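Local structure of hypothetical protein Rv1636 (Mycobacterium tuberculosis, 1TQ8) at residues Thr19-Thr24 with Asp121-Gly126; Ala45-Ala50 with Ala93-Val98; Pro78-Leu83 with Val98-Ile103. The protein probably binds a nucleotide, as some relatives in the universal stress protein family do, although its exact cellular role is not established. All blocks are in the same frame, centred on the assembly; numbering follows the deposited sequence.

The chain begins with strand 19-23 inside a parallel sheet. Helix 28-41 leads to strand 46-52, helix 79-91 to strand 97-103, and helix 107-117 to strand 122-126. Contact 1 brings the last of these strands back beside the first and closes the longest loop. Contacts 2 and 3 both nest inside it. Contact 2 closes the loop that holds helix 79-91. Contact 3 closes the short return from the start of that helix to strand 97-103. These two cross along the chain and share Val98. Contacts 1 and 2 touch through neighbouring strands 19-23 and 46-52. Together they involve the four strands of this chain's sheet and one covering helix.

Contact 1: residues Thr19-Thr24 with Asp121-Gly126; sequences TVVVGT and DLLVVG
Val21 O takes two groups from the neighbouring strand. Val124 N donates to it at 2.8 Å, and Leu123 CA brings a C-H to the same oxygen at 3.3 Å. One step on, Val124 O is held in a like manner by Gly23 N at 2.9 Å and by the CA-H of Val22. Val21 N bonds to Leu122 O at 3.0 Å. These bonds make a regular parallel ladder, its strands 23° apart in direction.

At the N-terminal end Asp121 N donates to Thr19 O at 3.0 Å. The Asp121 side chain turns back, its CG between the backbone N and carbonyl carbon (chi1 52°). Its carboxylate therefore sits beside Thr19 N, which makes weak bonds to both oxygens. The stronger partner of OD1 is Lys18 N. At the other end a water accepts from Gly126 N; its link to Gly23 O is doubtful, being too short.

Val20, Val22, Leu122 and Val124 share one face of the sheet; helix 28-41 packs on Val22 and Leu122. Val20 CG1 meets Val124 CG2 at 3.9 Å, and Val22 CG2 lies 3.9 Å from Val124 CB. On the other face Leu123 CD2 lies alongside Val21 CB at 3.7 Å, and Leu111 of helix 107-117 touches both residues. Strand 122-126 also pairs in parallel with a strand of the second subunit, so the sheet runs on across the interface.

Inner strand 19-23 here pairs with strand 122-126, the outermost of this chain's sheet in the Rossmann-like universal stress protein fold. Gly126 opens a sequence that fits the family's G-2X-G-9X-G(S/T) nucleotide-binding motif. Backbone bonds fix the register of the pair, while aliphatic side chains bury both its faces.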
loop_
_atom_site.group_PDB
_atom_site.type_symbol
_atom_site.label_atom_id
_atom_site.label_comp_id
_atom_site.label_asym_id
_atom_site.label_seq_id
_atom_site.Cartn_x
_atom_site.Cartn_y
_atom_site.Cartn_z
ATOM N N THR A 19 -7.308 -2.443 24.813
ATOM C CA THR A 19 -6.185 -1.502 24.725
ATOM C C THR A 19 -6.050 -0.868 23.348
ATOM O O THR A 19 -5.548 -1.486 22.417
ATOM C CB THR A 19 -4.857 -2.200 25.075
ATOM O OG1 THR A 19 -4.964 -2.816 26.365
ATOM C CG2 THR A 19 -3.713 -1.194 25.097
ATOM N N VAL A 20 -6.489 0.383 23.246
ATOM C CA VAL A 20 -6.470 1.135 22.001
ATOM C C VAL A 20 -5.323 2.137 21.902
ATOM O O VAL A 20 -5.088 2.921 22.828
ATOM C CB VAL A 20 -7.776 1.934 21.839
ATOM C CG1 VAL A 20 -7.873 2.522 20.437
ATOM C CG2 VAL A 20 -8.965 1.037 22.133
ATOM N N VAL A 21 -4.611 2.114 20.777
ATOM C CA VAL A 21 -3.529 3.062 20.553
ATOM C C VAL A 21 -3.910 3.884 19.329
ATOM O O VAL A 21 -4.273 3.328 18.298
ATOM C CB VAL A 21 -2.176 2.353 20.282
ATOM C CG1 VAL A 21 -1.072 3.392 20.110
ATOM C CG2 VAL A 21 -1.833 1.426 21.431
ATOM N N VAL A 22 -3.863 5.206 19.454
ATOM C CA VAL A 22 -4.194 6.088 18.342
ATOM C C VAL A 22 -3.050 7.054 18.156
ATOM O O VAL A 22 -2.458 7.505 19.128
ATOM C CB VAL A 22 -5.497 6.909 18.592
ATOM C CG1 VAL A 22 -5.375 7.749 19.856
ATOM C CG2 VAL A 22 -5.787 7.805 17.399
ATOM N N GLY A 23 -2.742 7.374 16.902
ATOM C CA GLY A 23 -1.651 8.292 16.620
ATOM C C GLY A 23 -2.171 9.650 16.204
ATOM O O GLY A 23 -3.208 9.746 15.552
ATOM N N THR A 24 -1.470 10.708 16.592
ATOM C CA THR A 24 -1.883 12.051 16.212
ATOM C C THR A 24 -0.713 13.001 16.063
ATOM O O THR A 24 0.241 12.964 16.849
ATOM C CB THR A 24 -2.853 12.690 17.232
ATOM O OG1 THR A 24 -3.112 14.044 16.841
ATOM C CG2 THR A 24 -2.240 12.711 18.626
ATOM N N ASP A 121 -4.765 -4.038 21.029
ATOM C CA ASP A 121 -5.616 -4.889 20.208
ATOM C C ASP A 121 -6.238 -4.087 19.065
ATOM O O ASP A 121 -6.879 -4.639 18.175
ATOM C CB ASP A 121 -6.690 -5.602 21.052
ATOM C CG ASP A 121 -7.500 -4.656 21.917
ATOM O OD1 ASP A 121 -8.074 -5.132 22.919
ATOM O OD2 ASP A 121 -7.581 -3.449 21.604
ATOM N N LEU A 122 -5.997 -2.783 19.068
ATOM C CA LEU A 122 -6.514 -1.917 18.023
ATOM C C LEU A 122 -5.654 -0.667 17.824
ATOM O O LEU A 122 -5.407 0.077 18.776
ATOM C CB LEU A 122 -7.947 -1.489 18.363
ATOM C CG LEU A 122 -8.523 -0.381 17.475
ATOM C CD1 LEU A 122 -8.622 -0.925 16.055
ATOM C CD2 LEU A 122 -9.901 0.072 17.971
ATOM N N LEU A 123 -5.195 -0.440 16.596
ATOM C CA LEU A 123 -4.411 0.754 16.298
ATOM C C LEU A 123 -5.299 1.654 15.451
ATOM O O LEU A 123 -5.986 1.189 14.544
ATOM C CB LEU A 123 -3.142 0.415 15.523
ATOM C CG LEU A 123 -2.218 -0.607 16.171
ATOM C CD1 LEU A 123 -1.009 -0.764 15.281
ATOM C CD2 LEU A 123 -1.808 -0.170 17.578
ATOM N N VAL A 124 -5.272 2.946 15.747
ATOM C CA VAL A 124 -6.101 3.906 15.050
ATOM C C VAL A 124 -5.312 5.101 14.532
ATOM O O VAL A 124 -4.496 5.668 15.263
ATOM C CB VAL A 124 -7.168 4.478 16.005
ATOM C CG1 VAL A 124 -8.076 5.427 15.257
ATOM C CG2 VAL A 124 -7.945 3.357 16.666
ATOM N N VAL A 125 -5.564 5.497 13.287
ATOM C CA VAL A 125 -4.922 6.683 12.732
ATOM C C VAL A 125 -5.897 7.425 11.845
ATOM O O VAL A 125 -6.846 6.848 11.325
ATOM C CB VAL A 125 -3.661 6.353 11.892
ATOM C CG1 VAL A 125 -2.605 5.689 12.777
ATOM C CG2 VAL A 125 -4.020 5.448 10.710
ATOM N N GLY A 126 -5.673 8.718 11.685
ATOM C CA GLY A 126 -6.537 9.490 10.821
ATOM C C GLY A 126 -5.928 9.376 9.438
ATOM O O GLY A 126 -4.700 9.367 9.299
HETATM O O HOH W 1 -3.799 10.513 13.226
#

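Contact 2: residues Ala45-Ala50 with Ala93-Val98; sequences AKLIIA and AGAKNV
The Asn97 side-chain amide meets the Ala45 carbonyl group at a slant. Asn97 ND2 donates to Ala45 O at 3.0 Å, with the oxygen tilted 27° out of the amide plane. Seen from Ala45, the nitrogen stands above the carbonyl plane, 67° out of it. The Asn97 CG is swung well off a staggered position (chi1 -27°), which brings the amide over this oxygen. A water also donates to Ala45 O, at 2.6 Å, and accepts from Asn97 N.

Two residues on from Ala45, Leu47 N bonds to the backbone O of the same Asn97 at 2.9 Å, and the CA-H of Val98 approaches Leu47 O. This starts the parallel pairing of strands 46-52 and 97-103. The strands are joined by helix 79-91 as a beta-alpha-beta crossover. Gly94 ends that helix as the C-prime residue of a Schellman motif, and its positive phi suits glycine.

Val98 divides its methyls between two partners. CG2 lies beside Leu47 CD2 at 3.9 Å, both side chains pointing the same way. CG1 reaches Ile49 CD1 at 3.7 Å. Leu47 CD2 also touches Ala95 CB at 4.0 Å. On this face helix 79-91 packs onto Leu47 through Ala90 and onto Ile49 through Ala86.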
loop_
_atom_site.group_PDB
_atom_site.type_symbol
_atom_site.label_atom_id
_atom_site.label_comp_id
_atom_site.label_asym_id
_atom_site.label_seq_id
_atom_site.Cartn_x
_atom_site.Cartn_y
_atom_site.Cartn_z
ATOM N N ALA A 45 -11.912 0.667 28.650
ATOM C CA ALA A 45 -10.695 0.340 27.925
ATOM C C ALA A 45 -9.628 1.402 28.101
ATOM O O ALA A 45 -9.923 2.562 28.392
ATOM C CB ALA A 45 -10.999 0.149 26.443
ATOM N N LYS A 46 -8.382 0.985 27.924
ATOM C CA LYS A 46 -7.242 1.881 28.029
ATOM C C LYS A 46 -6.970 2.511 26.661
ATOM O O LYS A 46 -6.971 1.824 25.638
ATOM C CB LYS A 46 -6.011 1.103 28.515
ATOM C CG LYS A 46 -4.715 1.904 28.493
ATOM C CD LYS A 46 -3.656 1.339 29.446
ATOM C CE LYS A 46 -3.335 -0.123 29.170
ATOM N NZ LYS A 46 -2.296 -0.642 30.111
ATOM N N LEU A 47 -6.761 3.823 26.655
ATOM C CA LEU A 47 -6.477 4.577 25.436
ATOM C C LEU A 47 -5.085 5.191 25.502
ATOM O O LEU A 47 -4.813 6.021 26.365
ATOM C CB LEU A 47 -7.489 5.710 25.246
ATOM C CG LEU A 47 -7.233 6.577 24.009
ATOM C CD1 LEU A 47 -7.323 5.713 22.759
ATOM C CD2 LEU A 47 -8.244 7.711 23.932
ATOM N N ILE A 48 -4.201 4.791 24.595
ATOM C CA ILE A 48 -2.856 5.349 24.572
ATOM C C ILE A 48 -2.759 6.266 23.373
ATOM O O ILE A 48 -3.003 5.837 22.248
ATOM C CB ILE A 48 -1.796 4.252 24.441
ATOM C CG1 ILE A 48 -1.898 3.298 25.623
ATOM C CG2 ILE A 48 -0.413 4.870 24.394
ATOM C CD1 ILE A 48 -0.954 2.121 25.541
ATOM N N ILE A 49 -2.424 7.528 23.615
ATOM C CA ILE A 49 -2.300 8.496 22.533
ATOM C C ILE A 49 -0.844 8.707 22.187
ATOM O O ILE A 49 -0.051 9.117 23.037
ATOM C CB ILE A 49 -2.867 9.859 22.900
ATOM C CG1 ILE A 49 -4.325 9.727 23.334
ATOM C CG2 ILE A 49 -2.760 10.793 21.690
ATOM C CD1 ILE A 49 -4.987 11.074 23.614
ATOM N N ALA A 50 -0.497 8.452 20.931
ATOM C CA ALA A 50 0.886 8.589 20.488
ATOM C C ALA A 50 1.095 9.663 19.436
ATOM O O ALA A 50 0.190 9.976 18.657
ATOM C CB ALA A 50 1.397 7.241 19.943
ATOM N N ALA A 93 -14.577 13.044 25.046
ATOM C CA ALA A 93 -15.265 12.131 24.150
ATOM C C ALA A 93 -15.695 10.876 24.895
ATOM O O ALA A 93 -16.111 9.893 24.283
ATOM C CB ALA A 93 -14.373 11.774 22.982
ATOM N N GLY A 94 -15.585 10.903 26.219
ATOM C CA GLY A 94 -16.001 9.758 27.010
ATOM C C GLY A 94 -14.910 8.799 27.443
ATOM O O GLY A 94 -15.169 7.891 28.237
ATOM N N ALA A 95 -13.698 8.979 26.925
ATOM C CA ALA A 95 -12.584 8.116 27.288
ATOM C C ALA A 95 -12.152 8.464 28.710
ATOM O O ALA A 95 -11.758 9.598 28.978
ATOM C CB ALA A 95 -11.431 8.321 26.313
ATOM N N LYS A 96 -12.223 7.492 29.615
ATOM C CA LYS A 96 -11.851 7.711 31.015
ATOM C C LYS A 96 -10.374 7.479 31.315
ATOM O O LYS A 96 -9.742 8.273 32.012
ATOM C CB LYS A 96 -12.664 6.793 31.939
ATOM C CG LYS A 96 -14.165 7.037 31.980
ATOM C CD LYS A 96 -14.533 8.230 32.853
ATOM C CE LYS A 96 -16.036 8.249 33.156
ATOM N NZ LYS A 96 -16.504 6.986 33.831
ATOM N N ASN A 97 -9.832 6.381 30.798
ATOM C CA ASN A 97 -8.440 6.013 31.036
ATOM C C ASN A 97 -7.555 6.336 29.834
ATOM O O ASN A 97 -7.428 5.536 28.905
ATOM C CB ASN A 97 -8.379 4.522 31.349
ATOM C CG ASN A 97 -9.671 4.016 31.968
ATOM O OD1 ASN A 97 -10.158 4.577 32.948
ATOM N ND2 ASN A 97 -10.237 2.959 31.395
ATOM N N VAL A 98 -6.918 7.500 29.879
ATOM C CA VAL A 98 -6.080 7.952 28.785
ATOM C C VAL A 98 -4.667 8.325 29.198
ATOM O O VAL A 98 -4.464 8.975 30.218
ATOM C CB VAL A 98 -6.724 9.182 28.110
ATOM C CG1 VAL A 98 -5.897 9.628 26.917
ATOM C CG2 VAL A 98 -8.152 8.848 27.682
HETATM O O HOH W 2 -10.881 4.991 28.246
#

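Contact 3: residues Pro78-Leu83 with Val98-Ile103; sequences PIYEIL and VEERPI
Helix 79-83 runs roughly antiparallel to strand 98-103, at 150°, with the two axes 9.0 Å apart at closest. Leu83 and Glu100 make the nearest backbone approach. No direct hydrogen bond joins the segments.

Pro102 CG touches Tyr80 CE2 at 3.8 Å and Leu83 CD1 at 3.9 Å, while Pro102 CB meets Ile79 CD1. All three side chains cross the proline at about a right angle.

Glu100 reaches toward the helix, its chain extended beyond CG. Glu100 OE2 lies 3.4 Å from Leu83 CB, and OE1 lies in the plane of the Tyr80 ring, at the edge, 3.7 Å from CD2. The ring and carboxylate planes are 36° apart. Ile79 CG2 lies above one face of the ring, toward its rim. One water donates to both Tyr80 O and Glu100 OE2, at 2.9 and 2.8 Å.

Arg101 CB points away from the helix; its NH1 makes salt bridges with Glu99 and Glu118. The strand carries helix 79-91 on one face and helix 107-117 on the other, the layered build of a Rossmann-like fold. Contact on the helix 79-91 side rests on apolar touches and one water bridge, and the weakly positive ring edge probably favours the nearby carboxylate.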
loop_
_atom_site.group_PDB
_atom_site.type_symbol
_atom_site.label_atom_id
_atom_site.label_comp_id
_atom_site.label_asym_id
_atom_site.label_seq_id
_atom_site.Cartn_x
_atom_site.Cartn_y
_atom_site.Cartn_z
ATOM N N PRO A 78 7.256 20.929 22.026
ATOM C CA PRO A 78 5.905 21.198 21.506
ATOM C C PRO A 78 5.051 19.943 21.371
ATOM O O PRO A 78 3.818 20.014 21.345
ATOM C CB PRO A 78 6.176 21.828 20.144
ATOM C CG PRO A 78 7.458 22.562 20.374
ATOM C CD PRO A 78 8.275 21.561 21.168
ATOM N N ILE A 79 5.700 18.790 21.268
ATOM C CA ILE A 79 4.948 17.553 21.135
ATOM C C ILE A 79 4.098 17.293 22.391
ATOM O O ILE A 79 3.006 16.733 22.301
ATOM C CB ILE A 79 5.892 16.356 20.832
ATOM C CG1 ILE A 79 5.072 15.082 20.632
ATOM C CG2 ILE A 79 6.927 16.193 21.934
ATOM C CD1 ILE A 79 5.934 13.867 20.278
ATOM N N TYR A 80 4.574 17.736 23.553
ATOM C CA TYR A 80 3.816 17.536 24.784
ATOM C C TYR A 80 2.510 18.337 24.846
ATOM O O TYR A 80 1.534 17.895 25.465
ATOM C CB TYR A 80 4.695 17.824 26.000
ATOM C CG TYR A 80 5.753 16.762 26.188
ATOM C CD1 TYR A 80 7.089 17.022 25.889
ATOM C CD2 TYR A 80 5.407 15.466 26.591
ATOM C CE1 TYR A 80 8.044 16.034 25.980
ATOM C CE2 TYR A 80 6.373 14.464 26.686
ATOM C CZ TYR A 80 7.688 14.758 26.376
ATOM O OH TYR A 80 8.655 13.773 26.460
ATOM N N GLU A 81 2.474 19.496 24.193
ATOM C CA GLU A 81 1.258 20.307 24.173
ATOM C C GLU A 81 0.225 19.583 23.318
ATOM O O GLU A 81 -0.952 19.497 23.674
ATOM C CB GLU A 81 1.549 21.688 23.590
ATOM C CG GLU A 81 0.308 22.543 23.443
ATOM C CD GLU A 81 0.621 23.979 23.064
ATOM O OE1 GLU A 81 -0.330 24.784 22.974
ATOM O OE2 GLU A 81 1.812 24.307 22.858
ATOM N N ILE A 82 0.683 19.063 22.183
ATOM C CA ILE A 82 -0.166 18.309 21.279
ATOM C C ILE A 82 -0.687 17.081 22.021
ATOM O O ILE A 82 -1.861 16.747 21.932
ATOM C CB ILE A 82 0.632 17.841 20.037
ATOM C CG1 ILE A 82 0.943 19.042 19.142
ATOM C CG2 ILE A 82 -0.145 16.766 19.274
ATOM C CD1 ILE A 82 1.891 18.726 18.009
ATOM N N LEU A 83 0.178 16.406 22.762
ATOM C CA LEU A 83 -0.272 15.229 23.484
ATOM C C LEU A 83 -1.287 15.622 24.543
ATOM O O LEU A 83 -2.329 14.978 24.687
ATOM C CB LEU A 83 0.914 14.495 24.113
ATOM C CG LEU A 83 1.807 13.782 23.093
ATOM C CD1 LEU A 83 3.019 13.212 23.797
ATOM C CD2 LEU A 83 1.029 12.664 22.382
ATOM N N VAL A 98 -6.918 7.500 29.879
ATOM C CA VAL A 98 -6.080 7.952 28.785
ATOM C C VAL A 98 -4.667 8.325 29.198
ATOM O O VAL A 98 -4.464 8.975 30.218
ATOM C CB VAL A 98 -6.724 9.182 28.110
ATOM C CG1 VAL A 98 -5.897 9.628 26.917
ATOM C CG2 VAL A 98 -8.152 8.848 27.682
ATOM N N GLU A 99 -3.688 7.899 28.409
ATOM C CA GLU A 99 -2.302 8.254 28.678
ATOM C C GLU A 99 -1.647 8.652 27.361
ATOM O O GLU A 99 -2.064 8.219 26.285
ATOM C CB GLU A 99 -1.552 7.104 29.361
ATOM C CG GLU A 99 -1.467 5.814 28.582
ATOM C CD GLU A 99 -0.971 4.646 29.440
ATOM O OE1 GLU A 99 -1.813 3.947 30.054
ATOM O OE2 GLU A 99 0.262 4.434 29.509
ATOM N N GLU A 100 -0.642 9.508 27.456
ATOM C CA GLU A 100 0.062 10.001 26.286
ATOM C C GLU A 100 1.386 9.283 26.143
ATOM O O GLU A 100 1.896 8.709 27.103
ATOM C CB GLU A 100 0.316 11.490 26.427
ATOM C CG GLU A 100 1.372 11.788 27.454
ATOM C CD GLU A 100 1.503 13.250 27.710
ATOM O OE1 GLU A 100 2.594 13.666 28.149
ATOM O OE2 GLU A 100 0.512 13.982 27.484
ATOM N N ARG A 101 1.960 9.358 24.948
ATOM C CA ARG A 101 3.212 8.677 24.669
ATOM C C ARG A 101 3.891 9.270 23.439
ATOM O O ARG A 101 3.269 9.394 22.386
ATOM C CB ARG A 101 2.897 7.216 24.376
ATOM C CG ARG A 101 3.987 6.227 24.626
ATOM C CD ARG A 101 3.658 5.486 25.893
ATOM N NE ARG A 101 4.203 4.142 25.897
ATOM C CZ ARG A 101 3.890 3.226 26.804
ATOM N NH1 ARG A 101 3.033 3.528 27.773
ATOM N NH2 ARG A 101 4.432 2.012 26.746
ATOM N N PRO A 102 5.158 9.690 23.565
ATOM C CA PRO A 102 5.852 10.241 22.400
ATOM C C PRO A 102 6.458 9.024 21.680
ATOM O O PRO A 102 6.870 8.055 22.332
ATOM C CB PRO A 102 6.943 11.116 23.018
ATOM C CG PRO A 102 6.434 11.424 24.369
ATOM C CD PRO A 102 5.829 10.121 24.800
ATOM N N ILE A 103 6.483 9.067 20.349
ATOM C CA ILE A 103 7.045 7.993 19.524
ATOM C C ILE A 103 8.356 8.526 18.965
ATOM O O ILE A 103 8.418 9.620 18.405
ATOM C CB ILE A 103 6.111 7.627 18.357
ATOM C CG1 ILE A 103 4.999 6.701 18.847
ATOM C CG2 ILE A 103 6.887 6.972 17.241
ATOM C CD1 ILE A 103 5.453 5.313 19.142
HETATM O O HOH W 3 1.533 16.518 28.066
#